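Local coordinates for Lmaj004144AAA protein (Leishmania major, PDB 1Y63) that probably acts as a broad-specificity nucleoside monophosphate (adenylate) kinase and ATPase of the AK6 subfamily, and is thought to take part in late maturation of the small ribosomal subunit, at residues S25-I30 with F37-V42; A31-G36 with A166-I171; V106-T111 with I136-E141. All coordinates share one frame; numbering follows the deposited sequence. Where two conformers were deposited one is given.

From the N terminus, strand 12-16 leads through the nucleotide-binding loop into helix 23-33, which serves two contacts. Contact 1 closes first, over a short connection made of the last turn of the helix and a three-residue loop, and lays the helix roughly antiparallel to edge strand 37-41. Contact 2 opens in that connection, at 31-36, and closes 130 residues later on helix 161-178, so contacts 1 and 2 cross along the chain; Ile30 CD1 and Ile171 CD1 join them at 3.9 Å. Contact 3 follows contact 1 in series and nests inside the long loop of contact 2, tying strand 103-108 to the start of helix 139-147. Met26 CE touches Leu107 CD2 at 3.6 Å, linking contacts 1 and 3 where helix 23-33 packs on strand 103-108.

Contact 1: S25-I30 with F37-V42; sequences SMAEMI and FQHLEV. With MN (manganese (II) ion), chain C; ADP (adenosine-5'-diphosphate), chain Q.
Glu28 and His39 meet at a manganese ion where the helix that follows the P-loop packs against edge strand 37-41 of the parallel sheet, as expected of a P-loop NTPase fold. The two axes are 8.1 Å apart at closest and run roughly antiparallel, at 159°. Glu28 reaches the strand by a bend in its chain: CG is anti to the carbonyl carbon and chi2 turns back to -77°, so that the two side chains cross nearly perpendicularly, with carboxylate and ring planes 70° apart. Manganese is bound by Glu28 OE2 at 2.2 Å and by His39 ND1 at 2.3 Å. These two atoms are 2.9 Å from each other, yet they form no hydrogen bond, because both coordinate the metal. Four waters complete its six ligands. One of them donates to Glu28 OE1, and others donate to His39 O and Glu41 OE1, so the metal's water shell also grips the carboxylate and the strand. His39 CG lies anti to its backbone N, directing the ring at the helix, where Ala27 CB approaches His39 CD2 to 3.5 Å. On its other nitrogen, NE2 is hydrogen-bonded to Asp89, which helps fix the rotation of the ring. Toward the start of the strand, Ile30 puts its CG2 branch over one face of Phe37, 4.2 Å from the ring centroid, a CH-pi contact. At the helix's N-terminal end the ADP alpha-phosphate is held twice by one residue: O1A accepts from Ser25 N at 2.8 Å and from Ser25 OG at 2.7 Å.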
loop_
_atom_site.group_PDB
_atom_site.type_symbol
_atom_site.label_atom_id
_atom_site.label_comp_id
_atom_site.label_asym_id
_atom_site.label_seq_id
_atom_site.Cartn_x
_atom_site.Cartn_y
_atom_site.Cartn_z
ATOM N N SER A 25 -0.788 -6.714 6.457
ATOM C CA SER A 25 -0.566 -6.867 7.893
ATOM C C SER A 25 -0.470 -5.512 8.596
ATOM O O SER A 25 -1.054 -5.304 9.658
ATOM C CB SER A 25 0.663 -7.707 8.170
ATOM O OG SER A 25 0.496 -9.007 7.628
ATOM N N MET A 26 0.307 -4.609 8.011
ATOM C CA MET A 26 0.453 -3.268 8.598
ATOM C C MET A 26 -0.838 -2.483 8.527
ATOM O O MET A 26 -1.224 -1.835 9.489
ATOM C CB MET A 26 1.575 -2.478 7.963
ATOM C CG MET A 26 1.801 -1.150 8.670
ATOM S SD MET A 26 3.206 -0.241 8.012
ATOM C CE MET A 26 4.542 -1.236 8.669
ATOM N N ALA A 27 -1.546 -2.565 7.404
ATOM C CA ALA A 27 -2.806 -1.839 7.271
ATOM C C ALA A 27 -3.836 -2.358 8.294
ATOM O O ALA A 27 -4.627 -1.570 8.843
ATOM C CB ALA A 27 -3.342 -1.967 5.878
ATOM N N GLU A 28 -3.845 -3.673 8.528
ATOM C CA GLU A 28 -4.761 -4.206 9.521
ATOM C C GLU A 28 -4.367 -3.801 10.929
ATOM O O GLU A 28 -5.230 -3.542 11.770
ATOM C CB GLU A 28 -4.928 -5.715 9.376
ATOM C CG GLU A 28 -5.570 -6.099 8.037
ATOM C CD GLU A 28 -7.080 -5.868 7.970
ATOM O OE1 GLU A 28 -7.678 -5.217 8.857
ATOM O OE2 GLU A 28 -7.688 -6.353 6.996
ATOM N N MET A 29 -3.073 -3.714 11.207
ATOM C CA MET A 29 -2.635 -3.146 12.486
ATOM C C MET A 29 -3.089 -1.712 12.691
ATOM O O MET A 29 -3.570 -1.350 13.762
ATOM C CB MET A 29 -1.129 -3.246 12.634
ATOM C CG MET A 29 -0.656 -2.763 13.975
ATOM S SD MET A 29 1.118 -2.792 14.329
ATOM C CE MET A 29 1.321 -4.446 14.966
ATOM N N ILE A 30 -2.964 -0.901 11.653
ATOM C CA ILE A 30 -3.451 0.466 11.703
ATOM C C ILE A 30 -4.962 0.505 11.946
ATOM O O ILE A 30 -5.457 1.248 12.802
ATOM C CB ILE A 30 -3.047 1.212 10.407
ATOM C CG1 ILE A 30 -1.530 1.447 10.379
ATOM C CG2 ILE A 30 -3.814 2.516 10.245
ATOM C CD1 ILE A 30 -0.987 1.798 9.018
ATOM N N PHE A 37 -9.821 4.364 11.328
ATOM C CA PHE A 37 -9.291 3.966 10.021
ATOM C C PHE A 37 -10.009 2.758 9.438
ATOM O O PHE A 37 -10.193 1.738 10.127
ATOM C CB PHE A 37 -7.793 3.667 10.103
ATOM C CG PHE A 37 -6.938 4.871 10.000
ATOM C CD1 PHE A 37 -6.654 5.622 11.131
ATOM C CD2 PHE A 37 -6.436 5.296 8.768
ATOM C CE1 PHE A 37 -5.875 6.748 11.040
ATOM C CE2 PHE A 37 -5.662 6.420 8.677
ATOM C CZ PHE A 37 -5.389 7.158 9.812
ATOM N N GLN A 38 -10.394 2.889 8.173
ATOM C CA GLN A 38 -10.968 1.826 7.355
ATOM C C GLN A 38 -9.901 1.388 6.366
ATOM O O GLN A 38 -9.314 2.230 5.673
ATOM C CB GLN A 38 -12.180 2.341 6.554
ATOM C CG GLN A 38 -12.744 1.341 5.516
ATOM C CD GLN A 38 -13.719 1.991 4.508
ATOM O OE1 GLN A 38 -14.160 3.116 4.698
ATOM N NE2 GLN A 38 -14.022 1.280 3.423
ATOM N N HIS A 39 -9.708 0.078 6.271
ATOM C CA HIS A 39 -8.745 -0.538 5.383
ATOM C C HIS A 39 -9.383 -0.843 4.043
ATOM O O HIS A 39 -10.445 -1.471 3.978
ATOM C CB HIS A 39 -8.252 -1.843 6.017
ATOM C CG HIS A 39 -7.432 -2.723 5.123
ATOM N ND1 HIS A 39 -7.560 -4.101 5.122
ATOM C CD2 HIS A 39 -6.411 -2.443 4.279
ATOM C CE1 HIS A 39 -6.672 -4.624 4.294
ATOM N NE2 HIS A 39 -5.967 -3.643 3.765
ATOM N N LEU A 40 -8.742 -0.386 2.982
ATOM C CA LEU A 40 -9.154 -0.720 1.600
ATOM C C LEU A 40 -8.049 -1.586 1.019
ATOM O O LEU A 40 -6.924 -1.119 0.808
ATOM C CB LEU A 40 -9.306 0.507 0.716
ATOM C CG LEU A 40 -10.435 1.502 0.908
ATOM C CD1 LEU A 40 -10.203 2.423 2.089
ATOM C CD2 LEU A 40 -10.542 2.317 -0.371
ATOM N N GLU A 41 -8.337 -2.868 0.844
ATOM C CA GLU A 41 -7.397 -3.810 0.258
ATOM C C GLU A 41 -7.621 -3.784 -1.248
ATOM O O GLU A 41 -8.475 -4.468 -1.769
ATOM C CB GLU A 41 -7.602 -5.220 0.882
ATOM C CG GLU A 41 -6.519 -6.243 0.589
ATOM C CD GLU A 41 -6.533 -7.477 1.513
ATOM O OE1 GLU A 41 -7.192 -7.490 2.592
ATOM O OE2 GLU A 41 -5.901 -8.475 1.136
ATOM N N VAL A 42 -6.836 -2.976 -1.951
ATOM C CA VAL A 42 -7.109 -2.708 -3.361
ATOM C C VAL A 42 -7.043 -3.951 -4.247
ATOM O O VAL A 42 -7.824 -4.079 -5.207
ATOM C CB VAL A 42 -6.161 -1.586 -3.853
ATOM C CG1 VAL A 42 -6.338 -1.330 -5.340
ATOM C CG2 VAL A 42 -6.430 -0.343 -3.047
HETATM MN MN MN C . -9.299 -5.360 5.923
HETATM P PB ADP Q . 1.625 -8.066 1.534
HETATM O O1B ADP Q . 1.744 -9.020 0.362
HETATM O O2B ADP Q . 2.609 -6.925 1.387
HETATM O O3B ADP Q . 0.197 -7.619 1.834
HETATM P PA ADP Q . 1.337 -9.486 4.052
HETATM O O1A ADP Q . 0.830 -8.429 5.010
HETATM O O2A ADP Q . 0.282 -10.418 3.458
HETATM O O3A ADP Q . 2.179 -8.840 2.869
HETATM O "O5'" ADP Q . 2.472 -10.364 4.767
HETATM C "C5'" ADP Q . 2.586 -11.742 4.443
HETATM C "C4'" ADP Q . 3.020 -12.430 5.715
HETATM O "O4'" ADP Q . 4.254 -11.874 6.159
HETATM C "C3'" ADP Q . 2.067 -12.233 6.881
HETATM O "O3'" ADP Q . 0.952 -13.120 6.858
HETATM C "C2'" ADP Q . 2.979 -12.475 8.051
HETATM O "O2'" ADP Q . 3.244 -13.866 8.197
HETATM C "C1'" ADP Q . 4.274 -11.865 7.584
HETATM N N9 ADP Q . 4.558 -10.479 7.993
HETATM C C8 ADP Q . 4.103 -9.295 7.464
HETATM N N7 ADP Q . 4.669 -8.237 8.086
HETATM C C5 ADP Q . 5.529 -8.759 9.028
HETATM C C6 ADP Q . 6.430 -8.174 10.007
HETATM N N6 ADP Q . 6.559 -6.836 10.105
HETATM N N1 ADP Q . 7.128 -9.038 10.774
HETATM C C2 ADP Q . 6.988 -10.383 10.637
HETATM N N3 ADP Q . 6.186 -11.020 9.764
HETATM C C4 ADP Q . 5.439 -10.224 8.949
HETATM O O HOH W 1 -9.837 -4.378 7.622
HETATM O O HOH W 2 -10.838 -4.196 4.709
HETATM O O HOH W 3 -9.162 -6.618 4.132
HETATM O O HOH W 4 -10.973 -6.700 6.522
#

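Contact 2: A31-G36 with A166-I171; sequences AAELDG and ATVEEI
Leu34 and Val168 mark the closest backbone approach, their CA atoms 8.6 Å apart, where the C-terminal end of helix 23-33 meets helix 161-178 on one side of the P-loop NTPase sheet. Leu34 is the first residue to leave helical geometry (psi 161°), so the chain turns off toward edge strand 37-41 just where it touches the second helix, whose 166-171 backbone stays regularly helical. With no hydrogen bond across the segments, the contact rests on side-chain packing. CG1 of Val168 stands anti to the backbone N (chi1 171°), which sends this methyl to Leu34 and Glu33. Leu34 and Val168 point in opposing directions as they pass, with CD2 of Leu34 4.2 Å from CG1 of Val168. The other leucine branch works one helical turn further on: Leu34 CD1 lies 4.1 Å from Ile171 CG2, the two side chains crossing at about a right angle. Leu34 therefore forks over two residues three positions apart on the same helix face. Those residues also face the preceding turns of helix 23-33, Val168 touching Met26 and Ile171 touching Ile30, while Arg172 lies against Leu34. At the exposed margin, Glu33 extends beyond CG and brings a carboxylate oxygen to a methyl group: Glu33 OE1 is 3.5 Å from Val168 CG1.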
loop_
_atom_site.group_PDB
_atom_site.type_symbol
_atom_site.label_atom_id
_atom_site.label_comp_id
_atom_site.label_asym_id
_atom_site.label_seq_id
_atom_site.Cartn_x
_atom_site.Cartn_y
_atom_site.Cartn_z
ATOM N N ALA A 31 -5.714 -0.291 11.192
ATOM C CA ALA A 31 -7.157 -0.298 11.336
ATOM C C ALA A 31 -7.573 -0.759 12.727
ATOM O O ALA A 31 -8.604 -0.282 13.263
ATOM C CB ALA A 31 -7.786 -1.167 10.286
ATOM N N ALA A 32 -6.798 -1.664 13.317
ATOM C CA ALA A 32 -7.070 -2.155 14.683
ATOM C C ALA A 32 -6.679 -1.210 15.804
ATOM O O ALA A 32 -7.351 -1.165 16.845
ATOM C CB ALA A 32 -6.383 -3.493 14.909
ATOM N N GLU A 33 -5.570 -0.508 15.629
ATOM C CA GLU A 33 -4.926 0.262 16.692
ATOM C C GLU A 33 -5.177 1.739 16.650
ATOM O O GLU A 33 -5.224 2.366 17.696
ATOM C CB GLU A 33 -3.421 0.114 16.615
ATOM C CG GLU A 33 -2.900 -1.198 17.026
ATOM C CD GLU A 33 -1.435 -1.103 17.434
ATOM O OE1 GLU A 33 -0.686 -0.318 16.813
ATOM O OE2 GLU A 33 -1.042 -1.811 18.375
ATOM N N LEU A 34 -5.260 2.314 15.461
ATOM C CA LEU A 34 -5.454 3.766 15.319
ATOM C C LEU A 34 -6.943 4.093 15.252
ATOM O O LEU A 34 -7.772 3.212 15.010
ATOM C CB LEU A 34 -4.674 4.311 14.108
ATOM C CG LEU A 34 -3.158 4.061 14.055
ATOM C CD1 LEU A 34 -2.536 5.016 13.030
ATOM C CD2 LEU A 34 -2.433 4.184 15.362
ATOM N N ASP A 35 -7.291 5.347 15.523
ATOM C CA ASP A 35 -8.690 5.740 15.642
ATOM C C ASP A 35 -9.293 6.056 14.292
ATOM O O ASP A 35 -8.791 6.932 13.580
ATOM C CB ASP A 35 -8.844 6.987 16.516
ATOM C CG ASP A 35 -10.263 7.535 16.507
ATOM O OD1 ASP A 35 -11.197 6.790 16.875
ATOM O OD2 ASP A 35 -10.447 8.715 16.139
ATOM N N GLY A 36 -10.378 5.352 13.971
ATOM C CA GLY A 36 -11.217 5.694 12.837
ATOM C C GLY A 36 -10.689 5.374 11.461
ATOM O O GLY A 36 -11.082 6.046 10.519
ATOM N N ALA A 166 6.774 -0.290 15.550
ATOM C CA ALA A 166 7.451 1.009 15.619
ATOM C C ALA A 166 7.065 1.926 14.462
ATOM O O ALA A 166 6.890 3.145 14.629
ATOM C CB ALA A 166 8.967 0.809 15.690
ATOM N N THR A 167 6.907 1.341 13.275
ATOM C CA THR A 167 6.427 2.082 12.134
ATOM C C THR A 167 5.010 2.600 12.395
ATOM O O THR A 167 4.699 3.761 12.116
ATOM C CB THR A 167 6.500 1.229 10.857
ATOM O OG1 THR A 167 7.890 0.961 10.570
ATOM C CG2 THR A 167 5.825 1.943 9.697
ATOM N N VAL A 168 4.145 1.748 12.947
ATOM C CA VAL A 168 2.796 2.200 13.252
ATOM C C VAL A 168 2.797 3.338 14.270
ATOM O O VAL A 168 2.009 4.251 14.146
ATOM C CB VAL A 168 1.866 1.023 13.600
ATOM C CG1 VAL A 168 0.539 1.523 14.122
ATOM C CG2 VAL A 168 1.664 0.145 12.358
ATOM N N GLU A 169 3.725 3.329 15.228
ATOM C CA GLU A 169 3.864 4.395 16.198
ATOM C C GLU A 169 4.296 5.698 15.500
ATOM O O GLU A 169 3.756 6.774 15.770
ATOM C CB GLU A 169 4.872 4.000 17.283
ATOM C CG GLU A 169 4.476 2.837 18.168
ATOM C CD GLU A 169 4.945 3.005 19.611
ATOM O OE1 GLU A 169 6.074 3.493 19.828
ATOM O OE2 GLU A 169 4.183 2.639 20.530
ATOM N N GLU A 170 5.248 5.596 14.581
ATOM C CA GLU A 170 5.660 6.763 13.797
ATOM C C GLU A 170 4.476 7.296 12.989
ATOM O O GLU A 170 4.266 8.498 12.900
ATOM C CB GLU A 170 6.849 6.431 12.881
ATOM C CG GLU A 170 7.339 7.609 12.043
ATOM C CD GLU A 170 8.166 8.608 12.831
ATOM O OE1 GLU A 170 8.668 8.239 13.908
ATOM O OE2 GLU A 170 8.324 9.751 12.357
ATOM N N ILE A 171 3.693 6.411 12.384
ATOM C CA ILE A 171 2.500 6.828 11.638
ATOM C C ILE A 171 1.511 7.551 12.556
ATOM O O ILE A 171 0.992 8.613 12.208
ATOM C CB ILE A 171 1.840 5.602 10.951
ATOM C CG1 ILE A 171 2.741 5.101 9.819
ATOM C CG2 ILE A 171 0.464 5.947 10.418
ATOM C CD1 ILE A 171 2.348 3.748 9.233
#

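Contact 3: V106-T111 with I136-E141; sequences VLHTST and IQCICE
The imidazole of His108 meets the carboxylate of Glu141 at its edge: Glu141 OE1 lies close to the ring plane, near NE2. Cys138 SG, in the conformer given, stands obliquely to the same ring. The carboxylate is turned 67° against the imidazole and receives the bond on the anti side of OE1, somewhat out of its own plane. The N-H of NE2 gives a short hydrogen bond of 2.6 Å from His108 NE2 to Glu141 OE1, with an angle of 160° at the hydrogen. Glu141 reaches it with CG anti to the backbone N (chi1 -172°) and the rest of its chain extended. Further back along the strand, Val106 CG1 packs 3.8 Å from both CA and CB of Glu141, seating the first turn of helix 139-147 on strand 103-108 of the parallel sheet. Cys138, the N-cap residue of that helix, also ends the preceding helix in a Schellman motif. Glu135 takes a hydrogen bond at His108 ND1, and Arg145 makes a salt bridge to Glu141 OE2. With a carboxylate at each nitrogen, the imidazole has its rotation fixed, and the two acidic partners would probably favour its protonated, positively charged form.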
loop_
_atom_site.group_PDB
_atom_site.type_symbol
_atom_site.label_atom_id
_atom_site.label_comp_id
_atom_site.label_asym_id
_atom_site.label_seq_id
_atom_site.Cartn_x
_atom_site.Cartn_y
_atom_site.Cartn_z
ATOM N N VAL A 106 6.255 3.227 2.288
ATOM C CA VAL A 106 6.795 2.170 1.429
ATOM C C VAL A 106 7.535 1.189 2.329
ATOM O O VAL A 106 8.464 1.586 3.041
ATOM C CB VAL A 106 7.798 2.731 0.386
ATOM C CG1 VAL A 106 8.366 1.596 -0.494
ATOM C CG2 VAL A 106 7.215 3.811 -0.479
ATOM N N LEU A 107 7.146 -0.090 2.240
ATOM C CA LEU A 107 7.743 -1.152 3.021
ATOM C C LEU A 107 8.812 -1.883 2.221
ATOM O O LEU A 107 8.635 -2.156 1.044
ATOM C CB LEU A 107 6.685 -2.150 3.491
ATOM C CG LEU A 107 5.489 -1.561 4.260
ATOM C CD1 LEU A 107 4.520 -2.650 4.706
ATOM C CD2 LEU A 107 6.000 -0.775 5.403
ATOM N N HIS A 108 9.923 -2.163 2.903
ATOM C CA HIS A 108 10.993 -3.011 2.397
ATOM C C HIS A 108 11.184 -4.216 3.279
ATOM O O HIS A 108 10.869 -4.178 4.471
ATOM C CB HIS A 108 12.293 -2.216 2.337
ATOM C CG HIS A 108 12.368 -1.289 1.166
ATOM N ND1 HIS A 108 12.370 -1.748 -0.135
ATOM C CD2 HIS A 108 12.478 0.054 1.094
ATOM C CE1 HIS A 108 12.475 -0.718 -0.958
ATOM N NE2 HIS A 108 12.559 0.385 -0.238
ATOM N N THR A 109 11.721 -5.291 2.711
ATOM C CA THR A 109 11.978 -6.503 3.474
ATOM C C THR A 109 13.278 -7.108 2.937
ATOM O O THR A 109 13.500 -7.113 1.712
ATOM C CB THR A 109 10.791 -7.491 3.322
ATOM O OG1 THR A 109 9.569 -6.862 3.764
ATOM C CG2 THR A 109 10.956 -8.736 4.123
ATOM N N SER A 110 14.144 -7.575 3.832
ATOM C CA SER A 110 15.387 -8.220 3.424
ATOM C C SER A 110 15.087 -9.407 2.536
ATOM O O SER A 110 14.063 -10.041 2.674
ATOM C CB SER A 110 16.177 -8.667 4.658
ATOM O OG SER A 110 16.487 -7.549 5.487
ATOM N N THR A 111 16.002 -9.733 1.631
ATOM C CA THR A 111 15.702 -10.772 0.643
ATOM C C THR A 111 15.414 -12.133 1.300
ATOM O O THR A 111 14.464 -12.836 0.908
ATOM C CB THR A 111 16.803 -10.859 -0.455
ATOM O OG1 THR A 111 16.687 -12.101 -1.159
ATOM C CG2 THR A 111 18.121 -10.790 0.141
ATOM N N ILE A 136 14.609 -6.133 -5.049
ATOM C CA ILE A 136 16.035 -5.787 -5.248
ATOM C C ILE A 136 16.186 -4.539 -6.119
ATOM O O ILE A 136 17.110 -3.722 -5.900
ATOM C CB ILE A 136 16.807 -6.965 -5.901
ATOM C CG1 ILE A 136 16.793 -8.178 -4.970
ATOM C CG2 ILE A 136 18.247 -6.567 -6.196
ATOM C CD1 ILE A 136 17.073 -9.463 -5.687
ATOM N N GLN A 137 15.302 -4.380 -7.103
ATOM C CA GLN A 137 15.374 -3.237 -8.029
ATOM C C GLN A 137 14.651 -1.997 -7.492
ATOM O O GLN A 137 14.617 -0.971 -8.165
ATOM C CB GLN A 137 14.827 -3.605 -9.411
ATOM C CG GLN A 137 15.598 -4.728 -10.124
ATOM C CD GLN A 137 17.032 -4.360 -10.445
ATOM O OE1 GLN A 137 17.382 -3.183 -10.512
ATOM N NE2 GLN A 137 17.881 -5.372 -10.644
ATOM N N CYS A 138 14.125 -2.082 -6.272
ATOM C CA CYS A 138 13.404 -0.964 -5.600
ATOM C C CYS A 138 12.274 -0.389 -6.449
ATOM O O CYS A 138 12.038 0.811 -6.433
ATOM C CB CYS A 138 14.363 0.150 -5.177
ATOM S SG CYS A 138 15.570 -0.363 -3.950
ATOM N N ILE A 139 11.561 -1.244 -7.171
ATOM C CA ILE A 139 10.533 -0.782 -8.125
ATOM C C ILE A 139 9.455 0.038 -7.423
ATOM O O ILE A 139 9.123 1.168 -7.848
ATOM C CB ILE A 139 9.916 -1.972 -8.892
ATOM C CG1 ILE A 139 11.001 -2.675 -9.724
ATOM C CG2 ILE A 139 8.719 -1.518 -9.723
ATOM C CD1 ILE A 139 11.694 -1.812 -10.746
ATOM N N CYS A 140 8.920 -0.501 -6.335
ATOM C CA CYS A 140 7.787 0.140 -5.637
ATOM C C CYS A 140 8.211 1.465 -4.990
ATOM O O CYS A 140 7.475 2.469 -5.037
ATOM C CB CYS A 140 7.188 -0.820 -4.602
ATOM S SG CYS A 140 6.463 -2.306 -5.332
ATOM N N GLU A 141 9.397 1.490 -4.386
ATOM C CA GLU A 141 9.867 2.708 -3.765
ATOM C C GLU A 141 10.082 3.780 -4.816
ATOM O O GLU A 141 9.684 4.941 -4.634
ATOM C CB GLU A 141 11.152 2.493 -2.973
ATOM C CG GLU A 141 11.506 3.738 -2.178
ATOM C CD GLU A 141 12.882 3.710 -1.543
ATOM O OE1 GLU A 141 13.350 2.635 -1.141
ATOM O OE2 GLU A 141 13.492 4.792 -1.441
#